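Local coordinates for protein DMATS type aromatic prenyltransferase (Micromonospora olivasterospora, PDB 6ZRY) that probably transfers a dimethylallyl group to C6 of the indole ring of tryptophan, as a member of the ABBA-barrel prenyltransferases, at residues Arg42-Pro47 with Ala347-Val352; Pro47-Ser52 with Glu80-Pro85; Gly107-Arg112 with Leu202-Gln207; Thr196-Asp201 with Ala208-Tyr213. One frame throughout, in Å; residues are numbered along the deposited sequence.

Interaction 1: residues Arg42-Pro47 with Ala347-Val352; sequences RPLYEP and AEAYRV
The ring of Tyr350 meets the 42-47 loop at its edge. Glu46 O lies near the ring plane, 3.5 Å from Tyr350 CE1. Leu44 O and the carbonyl carbon of Pro47 approach obliquely, from opposite sides of the ring plane. CG of Tyr350 stands beside its backbone N (chi1 -70°), and this turns the ring toward the carbonyls of the loop. Water 1 also sits in the ring plane, 2.7 Å from Tyr350 OH. The same water lies in the plane of the Arg42 guanidinium, where NE makes a weak bond to it. Pro43 O and Glu46 O are also within bonding distance of it.

The guanidinium of Arg42 is held side-on within its own loop. Its NE and NH2 both donate to Pro47 O, each at 3.1 Å. The oxygen is close to the guanidinium plane, so the two bonds fix how the group is turned. A type I turn from Pro43 to Glu46 folds the chain between these ends.

Apolar contact is small. Leu44 CD2 packs on Ala349 CB at 4.0 Å and is nearer still to Ala349 O. Water 2 bridges the backbones beside this pair, donating to Leu44 O at 2.7 Å and to Ala349 O at 2.8 Å. Val6 of helix 6-21 touches both Leu44 and Tyr350.

The contact joins the loop after helix 26-36 to the tail that follows strand 341-346, at the surface of the protein. No direct hydrogen bond crosses it. Its polar cohesion therefore comes through water, with the tyrosine hydroxyl and backbone carbonyls as the main anchors.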
loop_
_atom_site.group_PDB
_atom_site.type_symbol
_atom_site.label_atom_id
_atom_site.label_comp_id
_atom_site.label_asym_id
_atom_site.label_seq_id
_atom_site.Cartn_x
_atom_site.Cartn_y
_atom_site.Cartn_z
ATOM N N ARG A 42 -17.584 15.565 -4.072
ATOM C CA ARG A 42 -17.931 15.904 -2.677
ATOM C C ARG A 42 -17.111 17.113 -2.224
ATOM O O ARG A 42 -15.909 17.160 -2.422
ATOM C CB ARG A 42 -17.679 14.705 -1.784
ATOM C CG ARG A 42 -18.279 14.842 -0.408
ATOM C CD ARG A 42 -17.968 13.641 0.448
ATOM N NE ARG A 42 -18.479 13.869 1.777
ATOM C CZ ARG A 42 -19.683 13.541 2.176
ATOM N NH1 ARG A 42 -20.512 12.936 1.352
ATOM N NH2 ARG A 42 -20.047 13.772 3.426
ATOM N N PRO A 43 -17.743 18.157 -1.651
ATOM C CA PRO A 43 -16.992 19.310 -1.140
ATOM C C PRO A 43 -16.021 18.941 -0.004
ATOM O O PRO A 43 -16.387 18.153 0.840
ATOM C CB PRO A 43 -18.080 20.263 -0.618
ATOM C CG PRO A 43 -19.365 19.808 -1.313
ATOM C CD PRO A 43 -19.210 18.317 -1.536
ATOM N N LEU A 44 -14.822 19.538 0.003
ATOM C CA LEU A 44 -13.803 19.377 1.085
ATOM C C LEU A 44 -14.341 19.869 2.426
ATOM O O LEU A 44 -13.852 19.386 3.424
ATOM C CB LEU A 44 -12.532 20.164 0.761
ATOM C CG LEU A 44 -11.601 19.612 -0.296
ATOM C CD1 LEU A 44 -10.322 20.429 -0.323
ATOM C CD2 LEU A 44 -11.308 18.143 -0.052
ATOM N N TYR A 45 -15.240 20.844 2.452
ATOM C CA TYR A 45 -15.793 21.417 3.713
ATOM C C TYR A 45 -16.830 20.457 4.320
ATOM O O TYR A 45 -17.270 20.723 5.436
ATOM C CB TYR A 45 -16.384 22.830 3.507
ATOM C CG TYR A 45 -17.561 22.937 2.556
ATOM C CD1 TYR A 45 -18.810 22.423 2.876
ATOM C CD2 TYR A 45 -17.431 23.599 1.336
ATOM C CE1 TYR A 45 -19.884 22.529 1.999
ATOM C CE2 TYR A 45 -18.488 23.704 0.443
ATOM C CZ TYR A 45 -19.722 23.169 0.778
ATOM O OH TYR A 45 -20.767 23.272 -0.094
ATOM N N GLU A 46 -17.255 19.411 3.602
ATOM C CA GLU A 46 -18.094 18.337 4.198
ATOM C C GLU A 46 -17.146 17.326 4.831
ATOM O O GLU A 46 -16.047 17.148 4.359
ATOM C CB GLU A 46 -19.018 17.692 3.152
ATOM C CG GLU A 46 -19.977 18.675 2.484
ATOM C CD GLU A 46 -21.061 19.236 3.387
ATOM O OE1 GLU A 46 -21.167 18.777 4.550
ATOM O OE2 GLU A 46 -21.811 20.132 2.924
ATOM N N PRO A 47 -17.524 16.654 5.936
ATOM C CA PRO A 47 -16.679 15.614 6.507
ATOM C C PRO A 47 -16.513 14.465 5.534
ATOM O O PRO A 47 -17.241 14.392 4.550
ATOM C CB PRO A 47 -17.457 15.124 7.727
ATOM C CG PRO A 47 -18.882 15.488 7.401
ATOM C CD PRO A 47 -18.794 16.800 6.649
ATOM N N ALA A 347 -2.632 12.651 0.832
ATOM C CA ALA A 347 -3.410 13.723 0.189
ATOM C C ALA A 347 -3.698 14.858 1.180
ATOM O O ALA A 347 -3.746 16.000 0.751
ATOM C CB ALA A 347 -4.684 13.139 -0.366
ATOM N N GLU A 348 -3.913 14.547 2.449
ATOM C CA GLU A 348 -4.305 15.532 3.480
ATOM C C GLU A 348 -5.487 16.373 2.955
ATOM O O GLU A 348 -5.497 17.627 3.144
ATOM C CB GLU A 348 -3.133 16.434 3.850
ATOM C CG GLU A 348 -1.951 15.703 4.466
ATOM C CD GLU A 348 -0.807 16.596 4.946
ATOM O OE1 GLU A 348 -0.237 16.279 5.965
ATOM O OE2 GLU A 348 -0.448 17.589 4.223
ATOM N N ALA A 349 -6.474 15.727 2.361
ATOM C CA ALA A 349 -7.675 16.409 1.849
ATOM C C ALA A 349 -8.528 16.913 3.029
ATOM O O ALA A 349 -9.246 17.907 2.834
ATOM C CB ALA A 349 -8.455 15.511 0.925
ATOM N N TYR A 350 -8.460 16.279 4.190
ATOM C CA TYR A 350 -9.357 16.567 5.342
ATOM C C TYR A 350 -8.620 17.145 6.529
ATOM O O TYR A 350 -9.235 17.965 7.214
ATOM C CB TYR A 350 -10.111 15.308 5.758
ATOM C CG TYR A 350 -11.129 14.888 4.747
ATOM C CD1 TYR A 350 -12.208 15.707 4.469
ATOM C CD2 TYR A 350 -10.992 13.721 4.013
ATOM C CE1 TYR A 350 -13.147 15.368 3.519
ATOM C CE2 TYR A 350 -11.911 13.370 3.036
ATOM C CZ TYR A 350 -13.000 14.193 2.793
ATOM O OH TYR A 350 -13.916 13.843 1.858
ATOM N N ARG A 351 -7.397 16.696 6.805
ATOM C CA ARG A 351 -6.663 17.085 8.023
ATOM C C ARG A 351 -5.167 17.060 7.746
ATOM O O ARG A 351 -4.703 16.141 7.001
ATOM C CB ARG A 351 -7.059 16.141 9.167
ATOM C CG ARG A 351 -6.576 16.580 10.533
ATOM C CD ARG A 351 -7.289 15.851 11.650
ATOM N NE ARG A 351 -6.854 16.357 12.957
ATOM C CZ ARG A 351 -5.784 15.933 13.646
ATOM N NH1 ARG A 351 -5.012 14.955 13.179
ATOM N NH2 ARG A 351 -5.501 16.491 14.815
ATOM N N VAL A 352 -4.447 18.048 8.269
ATOM C CA VAL A 352 -2.969 17.990 8.433
ATOM C C VAL A 352 -2.748 17.639 9.892
ATOM O O VAL A 352 -3.122 18.435 10.703
ATOM C CB VAL A 352 -2.299 19.311 8.053
ATOM C CG1 VAL A 352 -0.804 19.305 8.342
ATOM C CG2 VAL A 352 -2.567 19.659 6.603
HETATM O O HOH W 1 -15.964 15.646 1.869
HETATM O O HOH W 2 -11.204 19.402 4.109
#

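Interaction 2: residues Pro47-Ser52 with Glu80-Pro85; sequences PPAWPS and ETLGSP
One direct hydrogen bond crosses this contact. Ser52 OG donates to Glu80 OE2 at 2.7 Å. It uses the anti lone pair of the carboxylate, on the side away from the other oxygen. OG of Ser52 stands opposite its own backbone N (chi1 171°), which carries the hydroxyl across to the glutamate. Glu80 reaches out to meet it with a chain extended beyond CG. Ser52 OG is also bonded to Val54 N, so the hydroxyl ties the carboxylate to the next part of its own loop. Val54 belongs to the tryptophan pocket, and the Ser52 side chain is about 8 Å from the bound tryptophan at the nearest atoms.

The contact links two loops beside the ABBA barrel. Residues 47-52 lead toward strand 61-68. Residues 80-85 run from strand 71-79 to helix 88-106. Within the first loop, Pro51 is the centre of an inverse gamma turn, closed by Ser52 N to Trp50 O at 2.9 Å.

The apolar part is built round the two methyls of Leu82. CD1 fits against Ala49 CB and Trp50 CB, at 3.7 Å from each. CD2 lies 3.7 Å from Trp50 CD1, approaching the indole obliquely. Pro51 CD rests over one face of that indole. Glu80 OE2 lies at the indole edge, 4.4 Å from Trp50 CD1. Pro88 and Asn91 of helix 88-106 also touch Trp50.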
loop_
_atom_site.group_PDB
_atom_site.type_symbol
_atom_site.label_atom_id
_atom_site.label_comp_id
_atom_site.label_asym_id
_atom_site.label_seq_id
_atom_site.Cartn_x
_atom_site.Cartn_y
_atom_site.Cartn_z
ATOM N N PRO A 47 -17.524 16.654 5.936
ATOM C CA PRO A 47 -16.679 15.614 6.507
ATOM C C PRO A 47 -16.513 14.465 5.534
ATOM O O PRO A 47 -17.241 14.392 4.550
ATOM C CB PRO A 47 -17.457 15.124 7.727
ATOM C CG PRO A 47 -18.882 15.488 7.401
ATOM C CD PRO A 47 -18.794 16.800 6.649
ATOM N N PRO A 48 -15.553 13.540 5.765
ATOM C CA PRO A 48 -15.403 12.371 4.907
ATOM C C PRO A 48 -16.727 11.613 4.755
ATOM O O PRO A 48 -17.435 11.504 5.719
ATOM C CB PRO A 48 -14.344 11.517 5.620
ATOM C CG PRO A 48 -13.575 12.504 6.463
ATOM C CD PRO A 48 -14.556 13.591 6.823
ATOM N N ALA A 49 -16.973 11.062 3.568
ATOM C CA ALA A 49 -18.210 10.321 3.212
ATOM C C ALA A 49 -18.316 9.049 4.051
ATOM O O ALA A 49 -19.442 8.588 4.254
ATOM C CB ALA A 49 -18.225 10.024 1.746
ATOM N N TRP A 50 -17.181 8.562 4.575
ATOM C CA TRP A 50 -17.016 7.246 5.251
ATOM C C TRP A 50 -15.626 7.233 5.871
ATOM O O TRP A 50 -14.718 7.810 5.274
ATOM C CB TRP A 50 -17.168 6.125 4.212
ATOM C CG TRP A 50 -16.718 4.788 4.692
ATOM C CD1 TRP A 50 -15.553 4.131 4.405
ATOM C CD2 TRP A 50 -17.451 3.943 5.568
ATOM N NE1 TRP A 50 -15.522 2.931 5.050
ATOM C CE2 TRP A 50 -16.669 2.796 5.782
ATOM C CE3 TRP A 50 -18.692 4.063 6.194
ATOM C CZ2 TRP A 50 -17.097 1.757 6.598
ATOM C CZ3 TRP A 50 -19.116 3.038 6.999
ATOM C CH2 TRP A 50 -18.321 1.904 7.206
ATOM N N PRO A 51 -15.414 6.661 7.077
ATOM C CA PRO A 51 -14.070 6.637 7.670
ATOM C C PRO A 51 -13.138 5.591 7.032
ATOM O O PRO A 51 -12.760 4.621 7.712
ATOM C CB PRO A 51 -14.316 6.374 9.165
ATOM C CG PRO A 51 -15.711 5.747 9.228
ATOM C CD PRO A 51 -16.459 6.205 8.009
ATOM N N SER A 52 -12.704 5.859 5.786
ATOM C CA SER A 52 -11.828 4.967 4.988
ATOM C C SER A 52 -10.523 4.698 5.744
ATOM O O SER A 52 -9.943 5.632 6.293
ATOM C CB SER A 52 -11.579 5.555 3.635
ATOM O OG SER A 52 -10.584 4.854 2.915
ATOM N N GLU A 80 -9.943 3.325 -2.714
ATOM C CA GLU A 80 -11.200 2.592 -2.825
ATOM C C GLU A 80 -12.278 3.544 -3.338
ATOM O O GLU A 80 -12.155 4.760 -3.158
ATOM C CB GLU A 80 -11.586 1.919 -1.496
ATOM C CG GLU A 80 -11.839 2.876 -0.354
ATOM C CD GLU A 80 -12.219 2.199 0.952
ATOM O OE1 GLU A 80 -12.681 1.033 0.923
ATOM O OE2 GLU A 80 -12.046 2.834 2.003
ATOM N N THR A 81 -13.287 2.958 -3.940
ATOM C CA THR A 81 -14.508 3.625 -4.419
ATOM C C THR A 81 -15.595 3.398 -3.382
ATOM O O THR A 81 -15.998 2.239 -3.173
ATOM C CB THR A 81 -14.961 3.106 -5.775
ATOM O OG1 THR A 81 -13.848 2.916 -6.668
ATOM C CG2 THR A 81 -15.969 4.049 -6.404
ATOM N N LEU A 82 -16.077 4.466 -2.765
ATOM C CA LEU A 82 -17.099 4.346 -1.727
ATOM C C LEU A 82 -18.460 4.037 -2.406
ATOM O O LEU A 82 -18.655 4.444 -3.563
ATOM C CB LEU A 82 -17.126 5.626 -0.903
ATOM C CG LEU A 82 -15.860 5.904 -0.078
ATOM C CD1 LEU A 82 -16.086 7.086 0.848
ATOM C CD2 LEU A 82 -15.415 4.686 0.742
ATOM N N GLY A 83 -19.317 3.273 -1.725
ATOM C CA GLY A 83 -20.662 2.914 -2.214
ATOM C C GLY A 83 -21.652 4.062 -2.061
ATOM O O GLY A 83 -21.280 5.118 -1.458
ATOM N N SER A 84 -22.887 3.861 -2.581
ATOM C CA SER A 84 -23.900 4.931 -2.784
ATOM C C SER A 84 -24.388 5.433 -1.431
ATOM O O SER A 84 -24.266 6.624 -1.155
ATOM C CB SER A 84 -25.033 4.521 -3.701
ATOM O OG SER A 84 -25.322 5.576 -4.613
ATOM N N PRO A 85 -24.956 4.575 -0.544
ATOM C CA PRO A 85 -24.800 4.776 0.892
ATOM C C PRO A 85 -23.438 4.140 1.200
ATOM O O PRO A 85 -23.239 2.961 0.921
ATOM C CB PRO A 85 -26.022 4.052 1.510
ATOM C CG PRO A 85 -26.807 3.529 0.294
ATOM C CD PRO A 85 -25.793 3.408 -0.829
#

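Interaction 3: residues Gly107-Arg112 with Leu202-Gln207; sequences GLSTSR and LHDGPQ
Asp204 turns its carboxylate to the start of helix 111-114 because CG lies beside its backbone N (chi1 -62°). Arg112 bends at chi2 (-138°), and this brings its guanidinium round to the Gly205 carbonyl. The 202-207 segment is the loop of the hairpin between strands 193-201 and 209-220. Asp204 of this loop binds the first turn of the helix. The N-cap residue, Thr110, makes no capping bond with its side chain; its OG1 is bonded to Asp114.

Asp204 uses both oxygens. OD1 accepts from Arg112 N at 2.8 Å, on the syn side. OD2 takes Ser111 OG at 2.5 Å, met from above the carboxylate plane, and a weak bond from Ser111 N. The partial positive charge of the helix start probably steadies the carboxylate. Asp204 N donates to Ser109 O at 2.8 Å, so the main chain holds Ser109 while the side chain holds Ser111 and Arg112.

A second hold lies at the start of the loop. His203 ND1 accepts from Ser109 N at 3.3 Å, in the ring plane, while Leu108 CD2 lies over one face of the imidazole. The Leu108 and Leu202 side chains cross at about a right angle, with Leu108 CD1 3.8 Å from Leu202 CD2. The side chains of Thr110 and Leu202 lie side by side.

The helix 88-106 ends just before this site in a Schellman motif at Gly107. The guanidinium plane of Arg112 stands 76° from the Asp204 carboxylate. Gln207 C lies over one face of the guanidinium, and at its edge NH2 donates to Gly205 O at 2.7 Å.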
loop_
_atom_site.group_PDB
_atom_site.type_symbol
_atom_site.label_atom_id
_atom_site.label_comp_id
_atom_site.label_asym_id
_atom_site.label_seq_id
_atom_site.Cartn_x
_atom_site.Cartn_y
_atom_site.Cartn_z
ATOM N N GLY A 107 -8.829 -4.960 -21.952
ATOM C CA GLY A 107 -8.798 -6.334 -22.480
ATOM C C GLY A 107 -7.975 -7.252 -21.583
ATOM O O GLY A 107 -7.212 -8.081 -22.120
ATOM N N LEU A 108 -8.103 -7.119 -20.258
ATOM C CA LEU A 108 -7.322 -7.956 -19.298
ATOM C C LEU A 108 -8.067 -9.261 -19.042
ATOM O O LEU A 108 -9.283 -9.263 -19.099
ATOM C CB LEU A 108 -7.109 -7.193 -17.990
ATOM C CG LEU A 108 -6.548 -5.782 -18.132
ATOM C CD1 LEU A 108 -6.241 -5.183 -16.771
ATOM C CD2 LEU A 108 -5.310 -5.770 -19.008
ATOM N N SER A 109 -7.338 -10.332 -18.791
ATOM C CA SER A 109 -7.881 -11.612 -18.292
ATOM C C SER A 109 -7.726 -11.632 -16.778
ATOM O O SER A 109 -6.642 -11.283 -16.296
ATOM C CB SER A 109 -7.197 -12.781 -18.959
ATOM O OG SER A 109 -5.845 -12.463 -19.255
ATOM N N THR A 110 -8.779 -11.991 -16.063
ATOM C CA THR A 110 -8.843 -11.926 -14.575
ATOM C C THR A 110 -9.160 -13.304 -13.999
ATOM O O THR A 110 -9.688 -13.364 -12.877
ATOM C CB THR A 110 -9.901 -10.909 -14.145
ATOM O OG1 THR A 110 -11.151 -11.403 -14.637
ATOM C CG2 THR A 110 -9.613 -9.518 -14.667
ATOM N N SER A 111 -8.828 -14.366 -14.728
ATOM C CA SER A 111 -9.182 -15.760 -14.379
ATOM C C SER A 111 -8.543 -16.141 -13.035
ATOM O O SER A 111 -9.216 -16.788 -12.256
ATOM C CB SER A 111 -8.775 -16.718 -15.465
ATOM O OG SER A 111 -7.382 -16.914 -15.422
ATOM N N ARG A 112 -7.299 -15.748 -12.776
ATOM C CA ARG A 112 -6.609 -16.094 -11.498
ATOM C C ARG A 112 -7.344 -15.434 -10.331
ATOM O O ARG A 112 -7.713 -16.149 -9.391
ATOM C CB ARG A 112 -5.133 -15.688 -11.506
ATOM C CG ARG A 112 -4.271 -16.500 -12.457
ATOM C CD ARG A 112 -2.927 -16.863 -11.841
ATOM N NE ARG A 112 -2.090 -17.669 -12.733
ATOM C CZ ARG A 112 -1.444 -17.188 -13.778
ATOM N NH1 ARG A 112 -0.706 -17.992 -14.527
ATOM N NH2 ARG A 112 -1.530 -15.905 -14.082
ATOM N N LEU A 202 -4.425 -7.498 -11.313
ATOM C CA LEU A 202 -5.762 -7.682 -11.913
ATOM C C LEU A 202 -5.610 -8.634 -13.105
ATOM O O LEU A 202 -6.415 -9.561 -13.241
ATOM C CB LEU A 202 -6.291 -6.316 -12.354
ATOM C CG LEU A 202 -7.682 -6.323 -12.975
ATOM C CD1 LEU A 202 -8.710 -6.892 -12.016
ATOM C CD2 LEU A 202 -8.085 -4.935 -13.406
ATOM N N HIS A 203 -4.577 -8.408 -13.906
ATOM C CA HIS A 203 -4.306 -9.143 -15.161
ATOM C C HIS A 203 -3.570 -10.447 -14.835
ATOM O O HIS A 203 -2.520 -10.378 -14.171
ATOM C CB HIS A 203 -3.501 -8.261 -16.118
ATOM C CG HIS A 203 -3.224 -8.901 -17.428
ATOM N ND1 HIS A 203 -4.205 -9.543 -18.149
ATOM C CD2 HIS A 203 -2.085 -8.997 -18.157
ATOM C CE1 HIS A 203 -3.681 -10.024 -19.267
ATOM N NE2 HIS A 203 -2.384 -9.699 -19.293
ATOM N N ASP A 204 -4.083 -11.579 -15.301
ATOM C CA ASP A 204 -3.336 -12.867 -15.288
ATOM C C ASP A 204 -1.964 -12.641 -15.930
ATOM O O ASP A 204 -1.922 -12.287 -17.101
ATOM C CB ASP A 204 -4.061 -13.966 -16.067
ATOM C CG ASP A 204 -5.423 -14.324 -15.522
ATOM O OD1 ASP A 204 -5.659 -14.090 -14.318
ATOM O OD2 ASP A 204 -6.238 -14.850 -16.308
ATOM N N GLY A 205 -0.889 -12.851 -15.186
ATOM C CA GLY A 205 0.482 -12.879 -15.731
ATOM C C GLY A 205 0.837 -14.280 -16.241
ATOM O O GLY A 205 0.016 -15.194 -16.167
ATOM N N PRO A 206 2.072 -14.490 -16.746
ATOM C CA PRO A 206 2.510 -15.812 -17.192
ATOM C C PRO A 206 2.478 -16.866 -16.073
ATOM O O PRO A 206 2.291 -18.001 -16.369
ATOM C CB PRO A 206 3.959 -15.586 -17.673
ATOM C CG PRO A 206 4.391 -14.288 -16.986
ATOM C CD PRO A 206 3.124 -13.468 -16.889
ATOM N N GLN A 207 2.657 -16.454 -14.815
ATOM C CA GLN A 207 2.616 -17.379 -13.656
ATOM C C GLN A 207 1.870 -16.716 -12.489
ATOM O O GLN A 207 1.756 -15.465 -12.455
ATOM C CB GLN A 207 4.035 -17.837 -13.306
ATOM C CG GLN A 207 5.038 -16.713 -13.164
ATOM C CD GLN A 207 6.436 -17.218 -12.910
ATOM O OE1 GLN A 207 6.677 -18.429 -12.795
ATOM N NE2 GLN A 207 7.375 -16.283 -12.818
#

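Interaction 4: residues Thr196-Asp201 with Ala208-Tyr213; sequences TFFAVD and ARVKLY
Phe197 and Tyr213 meet as an edge-to-face pair. The edge of Phe197 is pushed against the face of Tyr213, with planes at 89° and centroids 5.2 Å apart. CD2 of Phe197 lies 3.6 Å from Tyr213 CG, set off toward the rim of the tyrosine ring. The small methyl of Ala199 lets the Tyr213 ring lie close to the strand, with CE1 4.2 Å from Ala199 CB. Tyr213 OH bonds to Tyr148 OH on a neighbouring strand.

The face that bears Phe198, Val210 and Leu212 is packed differently. Val210 CG1 is a knob over the centre of the Phe198 ring, 3.8 Å from its centroid in a CH-pi contact. Phe198 CG stands opposite its own backbone N (chi1 -176°), and this lays the ring over Val210. Val210 CG2 fits beside Val200 CG1. Leu212 CD1 reaches across to the partner strand, 3.4 Å from Phe197 O. Leu167 of helix 159-170 touches Phe198 and Val210.

The backbones pair antiparallel. Ala199 and Lys211 exchange two bonds, each 2.9 Å. At the far end Tyr213 N donates to Phe197 O, while Tyr213 O takes Thr196 N and, weakly, Phe197 N. Thr196 and Phe197 thus both face Tyr213 in a classic beta bulge. Near the turn, water 3 bridges Asp201 N and Arg209 O.

Phe197 touches the bound tryptophan. An antiparallel barrel ringed by helices, with the aromatic substrate bound inside it, is the ABBA prenyltransferase fold; this hairpin is part of the barrel wall.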
loop_
_atom_site.group_PDB
_atom_site.type_symbol
_atom_site.label_atom_id
_atom_site.label_comp_id
_atom_site.label_asym_id
_atom_site.label_seq_id
_atom_site.Cartn_x
_atom_site.Cartn_y
_atom_site.Cartn_z
ATOM N N THR A 196 -2.818 -8.881 6.556
ATOM C CA THR A 196 -3.412 -7.543 6.351
ATOM C C THR A 196 -3.861 -7.373 4.902
ATOM O O THR A 196 -4.932 -6.811 4.691
ATOM C CB THR A 196 -2.438 -6.447 6.781
ATOM O OG1 THR A 196 -2.154 -6.687 8.162
ATOM C CG2 THR A 196 -3.034 -5.069 6.581
ATOM N N PHE A 197 -3.038 -7.754 3.931
ATOM C CA PHE A 197 -3.404 -7.648 2.505
ATOM C C PHE A 197 -3.015 -8.915 1.764
ATOM O O PHE A 197 -1.927 -9.431 1.987
ATOM C CB PHE A 197 -2.697 -6.497 1.769
ATOM C CG PHE A 197 -2.944 -5.111 2.319
ATOM C CD1 PHE A 197 -4.219 -4.578 2.352
ATOM C CD2 PHE A 197 -1.888 -4.330 2.748
ATOM C CE1 PHE A 197 -4.439 -3.285 2.808
ATOM C CE2 PHE A 197 -2.100 -3.039 3.214
ATOM C CZ PHE A 197 -3.382 -2.519 3.249
ATOM N N PHE A 198 -3.890 -9.337 0.862
ATOM C CA PHE A 198 -3.624 -10.363 -0.153
ATOM C C PHE A 198 -3.700 -9.667 -1.496
ATOM O O PHE A 198 -4.822 -9.328 -1.892
ATOM C CB PHE A 198 -4.649 -11.487 0.021
ATOM C CG PHE A 198 -4.472 -12.675 -0.882
ATOM C CD1 PHE A 198 -4.895 -12.640 -2.212
ATOM C CD2 PHE A 198 -3.950 -13.864 -0.386
ATOM C CE1 PHE A 198 -4.741 -13.751 -3.036
ATOM C CE2 PHE A 198 -3.789 -14.961 -1.215
ATOM C CZ PHE A 198 -4.187 -14.904 -2.534
ATOM N N ALA A 199 -2.566 -9.393 -2.122
ATOM C CA ALA A 199 -2.457 -8.491 -3.287
ATOM C C ALA A 199 -2.085 -9.311 -4.516
ATOM O O ALA A 199 -1.183 -10.105 -4.424
ATOM C CB ALA A 199 -1.468 -7.397 -3.013
ATOM N N VAL A 200 -2.838 -9.145 -5.605
ATOM C CA VAL A 200 -2.562 -9.798 -6.915
ATOM C C VAL A 200 -2.699 -8.775 -8.035
ATOM O O VAL A 200 -3.440 -7.764 -7.863
ATOM C CB VAL A 200 -3.509 -10.987 -7.141
ATOM C CG1 VAL A 200 -3.307 -12.081 -6.094
ATOM C CG2 VAL A 200 -4.948 -10.536 -7.184
ATOM N N ASP A 201 -2.026 -9.015 -9.153
ATOM C CA ASP A 201 -2.278 -8.223 -10.382
ATOM C C ASP A 201 -3.727 -8.500 -10.803
ATOM O O ASP A 201 -4.206 -9.675 -10.634
ATOM C CB ASP A 201 -1.306 -8.591 -11.505
ATOM C CG ASP A 201 0.167 -8.369 -11.187
ATOM O OD1 ASP A 201 0.475 -7.465 -10.417
ATOM O OD2 ASP A 201 0.979 -9.097 -11.727
ATOM N N ALA A 208 1.317 -17.525 -11.604
ATOM C CA ALA A 208 0.617 -17.055 -10.400
ATOM C C ALA A 208 1.635 -16.312 -9.525
ATOM O O ALA A 208 2.807 -16.787 -9.393
ATOM C CB ALA A 208 -0.020 -18.226 -9.682
ATOM N N ARG A 209 1.216 -15.208 -8.951
ATOM C CA ARG A 209 2.068 -14.367 -8.078
ATOM C C ARG A 209 1.156 -13.639 -7.095
ATOM O O ARG A 209 0.098 -13.133 -7.529
ATOM C CB ARG A 209 2.880 -13.436 -8.965
ATOM C CG ARG A 209 3.630 -12.339 -8.230
ATOM C CD ARG A 209 4.400 -11.510 -9.248
ATOM N NE ARG A 209 5.739 -12.061 -9.350
ATOM C CZ ARG A 209 6.855 -11.419 -9.021
ATOM N NH1 ARG A 209 8.022 -12.034 -9.136
ATOM N NH2 ARG A 209 6.806 -10.163 -8.601
ATOM N N VAL A 210 1.494 -13.677 -5.823
ATOM C CA VAL A 210 0.726 -13.012 -4.736
ATOM C C VAL A 210 1.711 -12.258 -3.847
ATOM O O VAL A 210 2.816 -12.786 -3.559
ATOM C CB VAL A 210 -0.076 -14.021 -3.916
ATOM C CG1 VAL A 210 -0.728 -13.380 -2.694
ATOM C CG2 VAL A 210 -1.101 -14.763 -4.769
ATOM N N LYS A 211 1.326 -11.070 -3.416
ATOM C CA LYS A 211 2.065 -10.335 -2.397
ATOM C C LYS A 211 1.224 -10.356 -1.125
ATOM O O LYS A 211 0.099 -9.852 -1.167
ATOM C CB LYS A 211 2.359 -8.955 -2.953
ATOM C CG LYS A 211 3.531 -8.253 -2.362
ATOM C CD LYS A 211 4.031 -7.158 -3.312
ATOM C CE LYS A 211 4.560 -5.939 -2.609
ATOM N NZ LYS A 211 5.076 -4.939 -3.587
ATOM N N LEU A 212 1.722 -11.016 -0.074
ATOM C CA LEU A 212 1.040 -11.085 1.228
ATOM C C LEU A 212 1.696 -10.106 2.184
ATOM O O LEU A 212 2.916 -10.174 2.351
ATOM C CB LEU A 212 1.112 -12.514 1.760
ATOM C CG LEU A 212 0.342 -12.774 3.053
ATOM C CD1 LEU A 212 -1.157 -12.666 2.849
ATOM C CD2 LEU A 212 0.698 -14.130 3.624
ATOM N N TYR A 213 0.898 -9.295 2.848
ATOM C CA TYR A 213 1.392 -8.310 3.830
ATOM C C TYR A 213 1.014 -8.755 5.230
ATOM O O TYR A 213 -0.190 -9.076 5.432
ATOM C CB TYR A 213 0.785 -6.945 3.570
ATOM C CG TYR A 213 1.191 -6.225 2.311
ATOM C CD1 TYR A 213 0.874 -6.713 1.050
ATOM C CD2 TYR A 213 1.770 -4.960 2.381
ATOM C CE1 TYR A 213 1.192 -6.021 -0.104
ATOM C CE2 TYR A 213 2.087 -4.250 1.228
ATOM C CZ TYR A 213 1.790 -4.785 -0.018
ATOM O OH TYR A 213 2.059 -4.107 -1.172
HETATM O O HOH W 3 -0.273 -11.150 -9.341
#

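Interactions 2 and 4 are buried, while interactions 1 and 3 lie at the surface. Interactions 3 and 4 share a hairpin: one holds its loop, the other its strands, and they touch where the Arg112 guanidinium meets Ala208 N. Interactions 1 and 2 share Pro47 and follow one loop, with Tyr350 packing on Pro48. Their chemistry follows their place. Water carries the polar part of interaction 1, and a carboxylate at a helix start that of interaction 3. Interaction 2 joins one hydrogen bond to leucine packing. Interaction 4 relies on strand pairing and aromatic packing, and it alone includes a residue of the tryptophan pocket.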